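PDB 2EEN: CYTH domain-containing protein from Pyrococcus horikoshii, which is of unknown function but carries a CYTH fold, whose relatives include class IV adenylate cyclases and thiamine triphosphatases acting on triphosphate compounds. Local coordinates for residues F24-P38 and G100-Y114. Numbering follows the deposited sequence.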
ATOM      1  N   PHE A  24       4.191 -32.526  -1.302  1.00 18.76           N
ATOM      2  CA  PHE A  24       3.106 -31.595  -1.027  1.00 19.29           C
ATOM      3  C   PHE A  24       3.615 -30.624   0.023  1.00 20.03           C
ATOM      4  O   PHE A  24       4.228 -31.027   1.013  1.00 21.02           O
ATOM      5  CB  PHE A  24       1.876 -32.344  -0.492  1.00 19.28           C
ATOM      6  CG  PHE A  24       0.777 -31.441   0.007  1.00 19.64           C
ATOM      7  CD1 PHE A  24       0.126 -30.562  -0.856  1.00 20.14           C
ATOM      8  CD2 PHE A  24       0.387 -31.477   1.342  1.00 22.45           C
ATOM      9  CE1 PHE A  24      -0.897 -29.733  -0.398  1.00 21.34           C
ATOM     10  CE2 PHE A  24      -0.637 -30.652   1.810  1.00 21.93           C
ATOM     11  CZ  PHE A  24      -1.280 -29.779   0.937  1.00 20.78           C
ATOM     12  N   MET A  25       3.380 -29.340  -0.205  1.00 18.50           N
ATOM     13  CA  MET A  25       3.803 -28.318   0.730  1.00 18.82           C
ATOM     14  C   MET A  25       2.601 -27.928   1.575  1.00 20.82           C
ATOM     15  O   MET A  25       2.557 -28.222   2.769  1.00 20.34           O
ATOM     16  CB  MET A  25       4.364 -27.125  -0.037  1.00 21.48           C
ATOM     17  CG  MET A  25       5.562 -27.516  -0.883  1.00 20.33           C
ATOM     18  SD  MET A  25       6.211 -26.175  -1.892  1.00 27.22           S
ATOM     19  CE  MET A  25       6.961 -25.147  -0.628  1.00 26.43           C
ATOM     20  N   ARG A  26       1.613 -27.291   0.956  1.00 19.38           N
ATOM     21  CA  ARG A  26       0.412 -26.914   1.689  1.00 20.35           C
ATOM     22  C   ARG A  26      -0.693 -26.477   0.741  1.00 20.06           C
ATOM     23  O   ARG A  26      -0.444 -26.191  -0.431  1.00 20.91           O
ATOM     24  CB  ARG A  26       0.722 -25.783   2.674  1.00 22.94           C
ATOM     25  CG  ARG A  26       0.922 -24.425   2.032  1.00 25.18           C
ATOM     26  CD  ARG A  26       1.315 -23.398   3.081  1.00 27.18           C
ATOM     27  NE  ARG A  26       1.375 -22.048   2.531  1.00 29.64           N
ATOM     28  CZ  ARG A  26       1.912 -21.010   3.161  1.00 29.53           C
ATOM     29  NH1 ARG A  26       2.443 -21.170   4.366  1.00 31.94           N
ATOM     30  NH2 ARG A  26       1.910 -19.815   2.591  1.00 31.03           N
ATOM     31  N   LYS A  27      -1.918 -26.447   1.253  1.00 19.05           N
ATOM     32  CA  LYS A  27      -3.068 -26.028   0.466  1.00 18.63           C
ATOM     33  C   LYS A  27      -3.500 -24.664   0.965  1.00 18.03           C
ATOM     34  O   LYS A  27      -3.518 -24.407   2.169  1.00 18.43           O
ATOM     35  CB  LYS A  27      -4.220 -27.016   0.620  1.00 19.90           C
ATOM     36  CG  LYS A  27      -5.469 -26.621  -0.159  1.00 22.10           C
ATOM     37  CD  LYS A  27      -6.519 -27.717  -0.105  1.00 25.30           C
ATOM     38  CE  LYS A  27      -7.741 -27.357  -0.932  1.00 27.53           C
ATOM     39  NZ  LYS A  27      -8.770 -28.436  -0.854  1.00 28.74           N
ATOM     40  N   GLU A  28      -3.863 -23.789   0.037  1.00 17.63           N
ATOM     41  CA  GLU A  28      -4.279 -22.447   0.408  1.00 17.13           C
ATOM     42  C   GLU A  28      -5.577 -22.083  -0.290  1.00 17.64           C
ATOM     43  O   GLU A  28      -5.882 -22.585  -1.369  1.00 17.93           O
ATOM     44  CB  GLU A  28      -3.210 -21.419   0.000  1.00 19.36           C
ATOM     45  CG  GLU A  28      -1.780 -21.747   0.447  1.00 21.90           C
ATOM     46  CD  GLU A  28      -0.751 -20.752  -0.083  1.00 24.82           C
ATOM     47  OE1 GLU A  28      -1.039 -20.059  -1.084  1.00 25.28           O
ATOM     48  OE2 GLU A  28       0.359 -20.670   0.487  1.00 26.56           O
ATOM     49  N   ILE A  29      -6.365 -21.240   0.362  1.00 15.88           N
ATOM     50  CA  ILE A  29      -7.579 -20.729  -0.248  1.00 17.75           C
ATOM     51  C   ILE A  29      -7.201 -19.286  -0.555  1.00 17.13           C
ATOM     52  O   ILE A  29      -6.612 -18.605   0.283  1.00 18.04           O
ATOM     53  CB  ILE A  29      -8.773 -20.745   0.719  1.00 19.04           C
ATOM     54  CG1 ILE A  29      -9.264 -22.181   0.893  1.00 21.15           C
ATOM     55  CG2 ILE A  29      -9.900 -19.857   0.176  1.00 22.22           C
ATOM     56  CD1 ILE A  29     -10.297 -22.350   1.997  1.00 21.57           C
ATOM     57  N   HIS A  30      -7.494 -18.841  -1.771  1.00 15.95           N
ATOM     58  CA  HIS A  30      -7.191 -17.477  -2.180  1.00 16.44           C
ATOM     59  C   HIS A  30      -8.459 -16.761  -2.577  1.00 16.64           C
ATOM     60  O   HIS A  30      -9.288 -17.289  -3.322  1.00 18.22           O
ATOM     61  CB  HIS A  30      -6.260 -17.432  -3.393  1.00 16.99           C
ATOM     62  CG  HIS A  30      -4.840 -17.795  -3.096  1.00 19.51           C
ATOM     63  ND1 HIS A  30      -3.845 -17.718  -4.047  1.00 20.33           N
ATOM     64  CD2 HIS A  30      -4.245 -18.231  -1.961  1.00 19.49           C
ATOM     65  CE1 HIS A  30      -2.697 -18.090  -3.510  1.00 19.55           C
ATOM     66  NE2 HIS A  30      -2.911 -18.406  -2.245  1.00 20.57           N
ATOM     67  N   GLU A  31      -8.601 -15.549  -2.068  1.00 16.16           N
ATOM     68  CA  GLU A  31      -9.729 -14.699  -2.400  1.00 17.56           C
ATOM     69  C   GLU A  31      -9.059 -13.403  -2.830  1.00 18.03           C
ATOM     70  O   GLU A  31      -8.518 -12.670  -2.006  1.00 17.80           O
ATOM     71  CB  GLU A  31     -10.622 -14.495  -1.180  1.00 20.17           C
ATOM     72  CG  GLU A  31     -11.402 -15.748  -0.807  1.00 26.53           C
ATOM     73  CD  GLU A  31     -11.971 -15.693   0.596  1.00 29.95           C
ATOM     74  OE1 GLU A  31     -12.534 -14.645   0.974  1.00 35.47           O
ATOM     75  OE2 GLU A  31     -11.863 -16.704   1.317  1.00 32.69           O
ATOM     76  N   ASP A  32      -9.066 -13.151  -4.134  1.00 18.18           N
ATOM     77  CA  ASP A  32      -8.437 -11.958  -4.681  1.00 18.34           C
ATOM     78  C   ASP A  32      -9.434 -10.932  -5.149  1.00 18.85           C
ATOM     79  O   ASP A  32     -10.458 -11.270  -5.747  1.00 23.66           O
ATOM     80  CB  ASP A  32      -7.555 -12.302  -5.884  1.00 18.20           C
ATOM     81  CG  ASP A  32      -6.435 -13.239  -5.534  1.00 21.86           C
ATOM     82  OD1 ASP A  32      -5.918 -13.136  -4.409  1.00 20.77           O
ATOM     83  OD2 ASP A  32      -6.061 -14.065  -6.393  1.00 21.40           O
ATOM     84  N   ILE A  33      -9.134  -9.671  -4.872  1.00 15.57           N
ATOM     85  CA  ILE A  33      -9.979  -8.599  -5.352  1.00 16.09           C
ATOM     86  C   ILE A  33      -9.080  -7.798  -6.281  1.00 14.05           C
ATOM     87  O   ILE A  33      -8.022  -7.313  -5.867  1.00 14.87           O
ATOM     88  CB  ILE A  33     -10.494  -7.679  -4.217  1.00 19.48           C
ATOM     89  CG1 ILE A  33     -11.436  -8.449  -3.282  1.00 22.10           C
ATOM     90  CG2 ILE A  33     -11.269  -6.523  -4.820  1.00 20.20           C
ATOM     91  CD1 ILE A  33     -12.101  -7.610  -2.228  1.00 27.94           C
ATOM     92  N   TYR A  34      -9.473  -7.703  -7.545  1.00 13.20           N
ATOM     93  CA  TYR A  34      -8.696  -6.945  -8.514  1.00 13.97           C
ATOM     94  C   TYR A  34      -9.327  -5.584  -8.706  1.00 15.63           C
ATOM     95  O   TYR A  34     -10.552  -5.455  -8.712  1.00 15.71           O
ATOM     96  CB  TYR A  34      -8.625  -7.683  -9.844  1.00 14.09           C
ATOM     97  CG  TYR A  34      -7.644  -8.816  -9.822  1.00 14.54           C
ATOM     98  CD1 TYR A  34      -6.305  -8.611 -10.145  1.00 17.90           C
ATOM     99  CD2 TYR A  34      -8.052 -10.099  -9.465  1.00 17.27           C
ATOM    100  CE1 TYR A  34      -5.396  -9.663 -10.113  1.00 16.08           C
ATOM    101  CE2 TYR A  34      -7.147 -11.157  -9.429  1.00 15.45           C
ATOM    102  CZ  TYR A  34      -5.826 -10.929  -9.754  1.00 18.92           C
ATOM    103  OH  TYR A  34      -4.935 -11.970  -9.708  1.00 20.85           O
ATOM    104  N   TYR A  35      -8.482  -4.576  -8.878  1.00 13.72           N
ATOM    105  CA  TYR A  35      -8.922  -3.198  -9.024  1.00 15.76           C
ATOM    106  C   TYR A  35      -8.617  -2.549 -10.352  1.00 15.23           C
ATOM    107  O   TYR A  35      -7.721  -2.969 -11.078  1.00 17.29           O
ATOM    108  CB  TYR A  35      -8.268  -2.355  -7.936  1.00 17.13           C
ATOM    109  CG  TYR A  35      -8.682  -2.748  -6.555  1.00 18.57           C
ATOM    110  CD1 TYR A  35      -7.979  -3.723  -5.852  1.00 19.39           C
ATOM    111  CD2 TYR A  35      -9.793  -2.164  -5.950  1.00 18.86           C
ATOM    112  CE1 TYR A  35      -8.371  -4.108  -4.578  1.00 21.98           C
ATOM    113  CE2 TYR A  35     -10.191  -2.539  -4.679  1.00 22.09           C
ATOM    114  CZ  TYR A  35      -9.477  -3.510  -4.000  1.00 22.31           C
ATOM    115  OH  TYR A  35      -9.863  -3.877  -2.737  1.00 27.37           O
ATOM    116  N   GLN A  36      -9.385  -1.507 -10.657  1.00 16.38           N
ATOM    117  CA  GLN A  36      -9.174  -0.722 -11.858  1.00 16.32           C
ATOM    118  C   GLN A  36      -8.569   0.574 -11.358  1.00 15.04           C
ATOM    119  O   GLN A  36      -8.895   1.041 -10.267  1.00 16.74           O
ATOM    120  CB  GLN A  36     -10.494  -0.430 -12.569  1.00 18.77           C
ATOM    121  CG  GLN A  36     -10.373   0.535 -13.748  1.00 19.76           C
ATOM    122  CD  GLN A  36      -9.404   0.061 -14.827  1.00 25.40           C
ATOM    123  OE1 GLN A  36      -8.185   0.046 -14.628  1.00 20.17           O
ATOM    124  NE2 GLN A  36      -9.946  -0.328 -15.980  1.00 24.20           N
ATOM    125  N   HIS A  37      -7.670   1.131 -12.154  1.00 15.75           N
ATOM    126  CA  HIS A  37      -7.006   2.378 -11.833  1.00 16.58           C
ATOM    127  C   HIS A  37      -8.002   3.510 -12.069  1.00 16.61           C
ATOM    128  O   HIS A  37      -8.819   3.449 -12.982  1.00 18.48           O
ATOM    129  CB  HIS A  37      -5.791   2.535 -12.737  1.00 16.28           C
ATOM    130  CG  HIS A  37      -4.859   3.627 -12.326  1.00 16.76           C
ATOM    131  ND1 HIS A  37      -5.116   4.962 -12.567  1.00 18.65           N
ATOM    132  CD2 HIS A  37      -3.656   3.581 -11.707  1.00 16.47           C
ATOM    133  CE1 HIS A  37      -4.109   5.688 -12.114  1.00 16.90           C
ATOM    134  NE2 HIS A  37      -3.210   4.874 -11.589  1.00 15.69           N
ATOM    135  N   PRO A  38      -7.949   4.558 -11.242  1.00 17.93           N
ATOM    136  CA  PRO A  38      -8.881   5.675 -11.411  1.00 18.97           C
ATOM    137  C   PRO A  38      -8.654   6.528 -12.656  1.00 20.64           C
ATOM    138  O   PRO A  38      -9.589   7.149 -13.163  1.00 24.00           O
ATOM    139  CB  PRO A  38      -8.682   6.481 -10.129  1.00 18.78           C
ATOM    140  CG  PRO A  38      -7.226   6.239  -9.808  1.00 17.57           C
ATOM    141  CD  PRO A  38      -7.109   4.742 -10.046  1.00 16.92           C
ATOM    142  N   GLY A 100      -9.916   6.039  -5.492  1.00 18.08           N
ATOM    143  CA  GLY A 100     -10.530   5.854  -6.794  1.00 18.84           C
ATOM    144  C   GLY A 100     -10.321   4.514  -7.464  1.00 17.99           C
ATOM    145  O   GLY A 100     -10.690   4.344  -8.631  1.00 19.29           O
ATOM    146  N   PHE A 101      -9.708   3.575  -6.751  1.00 17.78           N
ATOM    147  CA  PHE A 101      -9.494   2.244  -7.296  1.00 17.85           C
ATOM    148  C   PHE A 101     -10.756   1.470  -7.005  1.00 18.22           C
ATOM    149  O   PHE A 101     -11.124   1.271  -5.847  1.00 21.54           O
ATOM    150  CB  PHE A 101      -8.298   1.564  -6.635  1.00 14.72           C
ATOM    151  CG  PHE A 101      -6.996   2.185  -6.994  1.00 16.43           C
ATOM    152  CD1 PHE A 101      -6.568   3.348  -6.361  1.00 16.50           C
ATOM    153  CD2 PHE A 101      -6.224   1.653  -8.019  1.00 14.88           C
ATOM    154  CE1 PHE A 101      -5.382   3.972  -6.746  1.00 19.02           C
ATOM    155  CE2 PHE A 101      -5.041   2.268  -8.410  1.00 18.36           C
ATOM    156  CZ  PHE A 101      -4.621   3.433  -7.776  1.00 16.42           C
ATOM    157  N   LYS A 102     -11.415   1.039  -8.070  1.00 19.42           N
ATOM    158  CA  LYS A 102     -12.660   0.314  -7.940  1.00 20.11           C
ATOM    159  C   LYS A 102     -12.506  -1.162  -8.249  1.00 19.33           C
ATOM    160  O   LYS A 102     -11.793  -1.542  -9.178  1.00 19.84           O
ATOM    161  CB  LYS A 102     -13.702   0.939  -8.868  1.00 21.76           C
ATOM    162  CG  LYS A 102     -13.961   2.415  -8.566  1.00 24.59           C
ATOM    163  CD  LYS A 102     -14.536   2.586  -7.164  1.00 28.84           C
ATOM    164  CE  LYS A 102     -14.654   4.048  -6.767  1.00 31.43           C
ATOM    165  NZ  LYS A 102     -13.637   4.339  -5.719  1.00 33.17           N
ATOM    166  N   GLU A 103     -13.188  -1.983  -7.459  1.00 18.81           N
ATOM    167  CA  GLU A 103     -13.143  -3.421  -7.646  1.00 21.71           C
ATOM    168  C   GLU A 103     -13.669  -3.756  -9.033  1.00 22.21           C
ATOM    169  O   GLU A 103     -14.719  -3.261  -9.453  1.00 21.71           O
ATOM    170  CB  GLU A 103     -14.000  -4.124  -6.593  1.00 24.23           C
ATOM    171  CG  GLU A 103     -13.978  -5.640  -6.703  1.00 31.16           C
ATOM    172  CD  GLU A 103     -15.067  -6.306  -5.882  1.00 34.92           C
ATOM    173  OE1 GLU A 103     -15.256  -5.910  -4.714  1.00 35.57           O
ATOM    174  OE2 GLU A 103     -15.725  -7.232  -6.405  1.00 37.09           O
ATOM    175  N   VAL A 104     -12.922  -4.589  -9.745  1.00 20.30           N
ATOM    176  CA  VAL A 104     -13.306  -5.023 -11.075  1.00 20.46           C
ATOM    177  C   VAL A 104     -13.946  -6.390 -10.928  1.00 20.22           C
ATOM    178  O   VAL A 104     -15.020  -6.652 -11.468  1.00 20.83           O
ATOM    179  CB  VAL A 104     -12.084  -5.145 -11.994  1.00 21.49           C
ATOM    180  CG1 VAL A 104     -12.500  -5.711 -13.342  1.00 25.55           C
ATOM    181  CG2 VAL A 104     -11.439  -3.787 -12.168  1.00 25.33           C
ATOM    182  N   LEU A 105     -13.282  -7.258 -10.177  1.00 20.40           N
ATOM    183  CA  LEU A 105     -13.782  -8.606  -9.966  1.00 19.17           C
ATOM    184  C   LEU A 105     -13.067  -9.288  -8.814  1.00 20.20           C
ATOM    185  O   LEU A 105     -11.947  -8.915  -8.452  1.00 18.54           O
ATOM    186  CB  LEU A 105     -13.577  -9.434 -11.235  1.00 20.67           C
ATOM    187  CG  LEU A 105     -14.293 -10.786 -11.249  1.00 23.23           C
ATOM    188  CD1 LEU A 105     -15.799 -10.575 -11.258  1.00 26.60           C
ATOM    189  CD2 LEU A 105     -13.869 -11.563 -12.472  1.00 24.28           C
ATOM    190  N   LYS A 106     -13.733 -10.281  -8.240  1.00 19.14           N
ATOM    191  CA  LYS A 106     -13.173 -11.064  -7.156  1.00 21.85           C
ATOM    192  C   LYS A 106     -12.906 -12.460  -7.691  1.00 21.72           C
ATOM    193  O   LYS A 106     -13.801 -13.108  -8.238  1.00 24.70           O
ATOM    194  CB  LYS A 106     -14.148 -11.149  -5.991  1.00 24.84           C
ATOM    195  CG  LYS A 106     -14.242  -9.885  -5.159  1.00 28.39           C
ATOM    196  CD  LYS A 106     -14.784 -10.193  -3.773  1.00 32.60           C
ATOM    197  CE  LYS A 106     -15.979  -9.295  -3.449  1.00 33.99           C
ATOM    198  NZ  LYS A 106     -16.642  -8.713  -4.654  1.00 36.25           N
ATOM    199  N   VAL A 107     -11.671 -12.920  -7.534  1.00 18.40           N
ATOM    200  CA  VAL A 107     -11.286 -14.239  -8.005  1.00 17.03           C
ATOM    201  C   VAL A 107     -11.035 -15.125  -6.798  1.00 15.68           C
ATOM    202  O   VAL A 107     -10.225 -14.803  -5.938  1.00 16.70           O
ATOM    203  CB  VAL A 107     -10.010 -14.169  -8.877  1.00 17.09           C
ATOM    204  CG1 VAL A 107      -9.648 -15.558  -9.387  1.00 18.96           C
ATOM    205  CG2 VAL A 107     -10.233 -13.215 -10.041  1.00 19.12           C
ATOM    206  N   VAL A 108     -11.753 -16.242  -6.734  1.00 15.52           N
ATOM    207  CA  VAL A 108     -11.620 -17.169  -5.619  1.00 15.27           C
ATOM    208  C   VAL A 108     -11.127 -18.516  -6.101  1.00 15.66           C
ATOM    209  O   VAL A 108     -11.606 -19.031  -7.109  1.00 16.52           O
ATOM    210  CB  VAL A 108     -12.971 -17.378  -4.918  1.00 16.78           C
ATOM    211  CG1 VAL A 108     -12.807 -18.334  -3.745  1.00 18.57           C
ATOM    212  CG2 VAL A 108     -13.521 -16.045  -4.452  1.00 18.46           C
ATOM    213  N   LYS A 109     -10.176 -19.094  -5.379  1.00 14.74           N
ATOM    214  CA  LYS A 109      -9.655 -20.389  -5.774  1.00 14.72           C
ATOM    215  C   LYS A 109      -8.984 -21.101  -4.614  1.00 15.88           C
ATOM    216  O   LYS A 109      -8.755 -20.518  -3.552  1.00 17.17           O
ATOM    217  CB  LYS A 109      -8.621 -20.221  -6.890  1.00 14.15           C
ATOM    218  CG  LYS A 109      -7.346 -19.505  -6.417  1.00 13.69           C
ATOM    219  CD  LYS A 109      -6.266 -19.479  -7.504  1.00 15.80           C
ATOM    220  CE  LYS A 109      -4.984 -18.830  -6.996  1.00 19.22           C
ATOM    221  NZ  LYS A 109      -5.148 -17.367  -6.740  1.00 18.07           N
ATOM    222  N   THR A 110      -8.695 -22.379  -4.821  1.00 16.78           N
ATOM    223  CA  THR A 110      -7.959 -23.141  -3.829  1.00 15.99           C
ATOM    224  C   THR A 110      -6.662 -23.425  -4.568  1.00 17.62           C
ATOM    225  O   THR A 110      -6.651 -23.527  -5.796  1.00 18.27           O
ATOM    226  CB  THR A 110      -8.657 -24.455  -3.419  1.00 18.91           C
ATOM    227  OG1 THR A 110      -8.847 -25.298  -4.557  1.00 20.02           O
ATOM    228  CG2 THR A 110      -9.995 -24.151  -2.778  1.00 20.72           C
ATOM    229  N   ARG A 111      -5.566 -23.512  -3.828  1.00 17.09           N
ATOM    230  CA  ARG A 111      -4.270 -23.742  -4.441  1.00 18.68           C
ATOM    231  C   ARG A 111      -3.474 -24.719  -3.602  1.00 20.13           C
ATOM    232  O   ARG A 111      -3.227 -24.476  -2.422  1.00 19.50           O
ATOM    233  CB  ARG A 111      -3.540 -22.407  -4.603  1.00 20.11           C
ATOM    234  CG  ARG A 111      -2.046 -22.518  -4.917  1.00 22.63           C
ATOM    235  CD  ARG A 111      -1.463 -21.172  -5.334  1.00 23.15           C
ATOM    236  NE  ARG A 111      -1.881 -20.798  -6.686  1.00 22.52           N
ATOM    237  CZ  ARG A 111      -1.616 -19.631  -7.265  1.00 25.41           C
ATOM    238  NH1 ARG A 111      -0.929 -18.695  -6.615  1.00 26.37           N
ATOM    239  NH2 ARG A 111      -2.028 -19.400  -8.506  1.00 20.67           N
ATOM    240  N   GLU A 112      -3.097 -25.836  -4.211  1.00 18.93           N
ATOM    241  CA  GLU A 112      -2.296 -26.836  -3.517  1.00 18.53           C
ATOM    242  C   GLU A 112      -0.891 -26.630  -4.061  1.00 18.11           C
ATOM    243  O   GLU A 112      -0.678 -26.737  -5.265  1.00 16.77           O
ATOM    244  CB  GLU A 112      -2.769 -28.251  -3.826  1.00 20.01           C
ATOM    245  CG  GLU A 112      -4.034 -28.673  -3.095  1.00 24.39           C
ATOM    246  CD  GLU A 112      -4.506 -30.060  -3.504  1.00 27.87           C
ATOM    247  OE1 GLU A 112      -3.651 -30.937  -3.751  1.00 29.01           O
ATOM    248  OE2 GLU A 112      -5.734 -30.280  -3.570  1.00 30.52           O
ATOM    249  N   LYS A 113       0.056 -26.331  -3.176  1.00 16.25           N
ATOM    250  CA  LYS A 113       1.436 -26.083  -3.579  1.00 15.73           C
ATOM    251  C   LYS A 113       2.303 -27.321  -3.430  1.00 15.09           C
ATOM    252  O   LYS A 113       2.215 -28.034  -2.430  1.00 15.79           O
ATOM    253  CB  LYS A 113       2.042 -24.961  -2.738  1.00 18.91           C
ATOM    254  CG  LYS A 113       1.425 -23.590  -2.939  1.00 25.08           C
ATOM    255  CD  LYS A 113       2.205 -22.561  -2.128  1.00 27.86           C
ATOM    256  CE  LYS A 113       1.661 -21.156  -2.302  1.00 31.09           C
ATOM    257  NZ  LYS A 113       2.438 -20.190  -1.475  1.00 32.33           N
ATOM    258  N   TYR A 114       3.145 -27.550  -4.431  1.00 12.83           N
ATOM    259  CA  TYR A 114       4.049 -28.692  -4.457  1.00 14.27           C
ATOM    260  C   TYR A 114       5.476 -28.273  -4.747  1.00 13.04           C
ATOM    261  O   TYR A 114       5.728 -27.402  -5.574  1.00 16.24           O
ATOM    262  CB  TYR A 114       3.596 -29.695  -5.524  1.00 13.48           C
ATOM    263  CG  TYR A 114       2.306 -30.363  -5.163  1.00 17.24           C
ATOM    264  CD1 TYR A 114       1.084 -29.718  -5.372  1.00 15.75           C
ATOM    265  CD2 TYR A 114       2.300 -31.599  -4.514  1.00 17.58           C
ATOM    266  CE1 TYR A 114      -0.104 -30.281  -4.937  1.00 18.35           C
ATOM    267  CE2 TYR A 114       1.111 -32.169  -4.072  1.00 19.90           C
ATOM    268  CZ  TYR A 114      -0.085 -31.500  -4.286  1.00 19.31           C
ATOM    269  OH  TYR A 114      -1.265 -32.039  -3.821  1.00 25.37           O
TER
HETATM  270  O   HOH W   1      -7.701 -16.283  -6.418  1.00 19.53           O
HETATM  271  O   HOH W   2     -11.408   2.842 -10.772  1.00 27.67           O
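Glu28 and Lys113 cross the strand pair with a salt bridge: Lys113 NZ reaches Glu28 OE2 at 2.9 Å, on the syn side but 33° out of the carboxylate plane. Arg26 grips the same oxygen side-on, Glu28 OE2 lying in the guanidinium plane, 2.7 Å from Arg26 NE. Glu28 OE1 takes the N-H of His30 NE2 at 2.8 Å, which leaves His30 ND1 as acceptor for Lys109 NZ, in the ring plane at 3.0 Å. With its CG wedged between backbone N and carbonyl carbon (chi1 67°), Lys109 bends at its last torsion, and its NZ also meets Asp32 OD2 in a long salt bridge of 3.4 Å; one water joins the two more closely and donates to Val107 O. Were Glu28 replaced by an alanine, Arg26 and Lys113 would probably lose their shared negative partner, and the His30 ring would be freer to turn. Farther out, Arg52 holds Asp32, and Asp125 holds Arg111, whose guanidinium approaches the edge of His30. At the far end Pro38 CD sits over the centre of the Phe101 ring, 3.5 Å from its centroid, beside the second subunit. Beneath all this runs an antiparallel ladder, broken by classic bulges at Met25-Arg26 and Val104-Leu105. The long, twisted strands and the rows of charged residues on one face are consistent with the CYTH triphosphate tunnel fold.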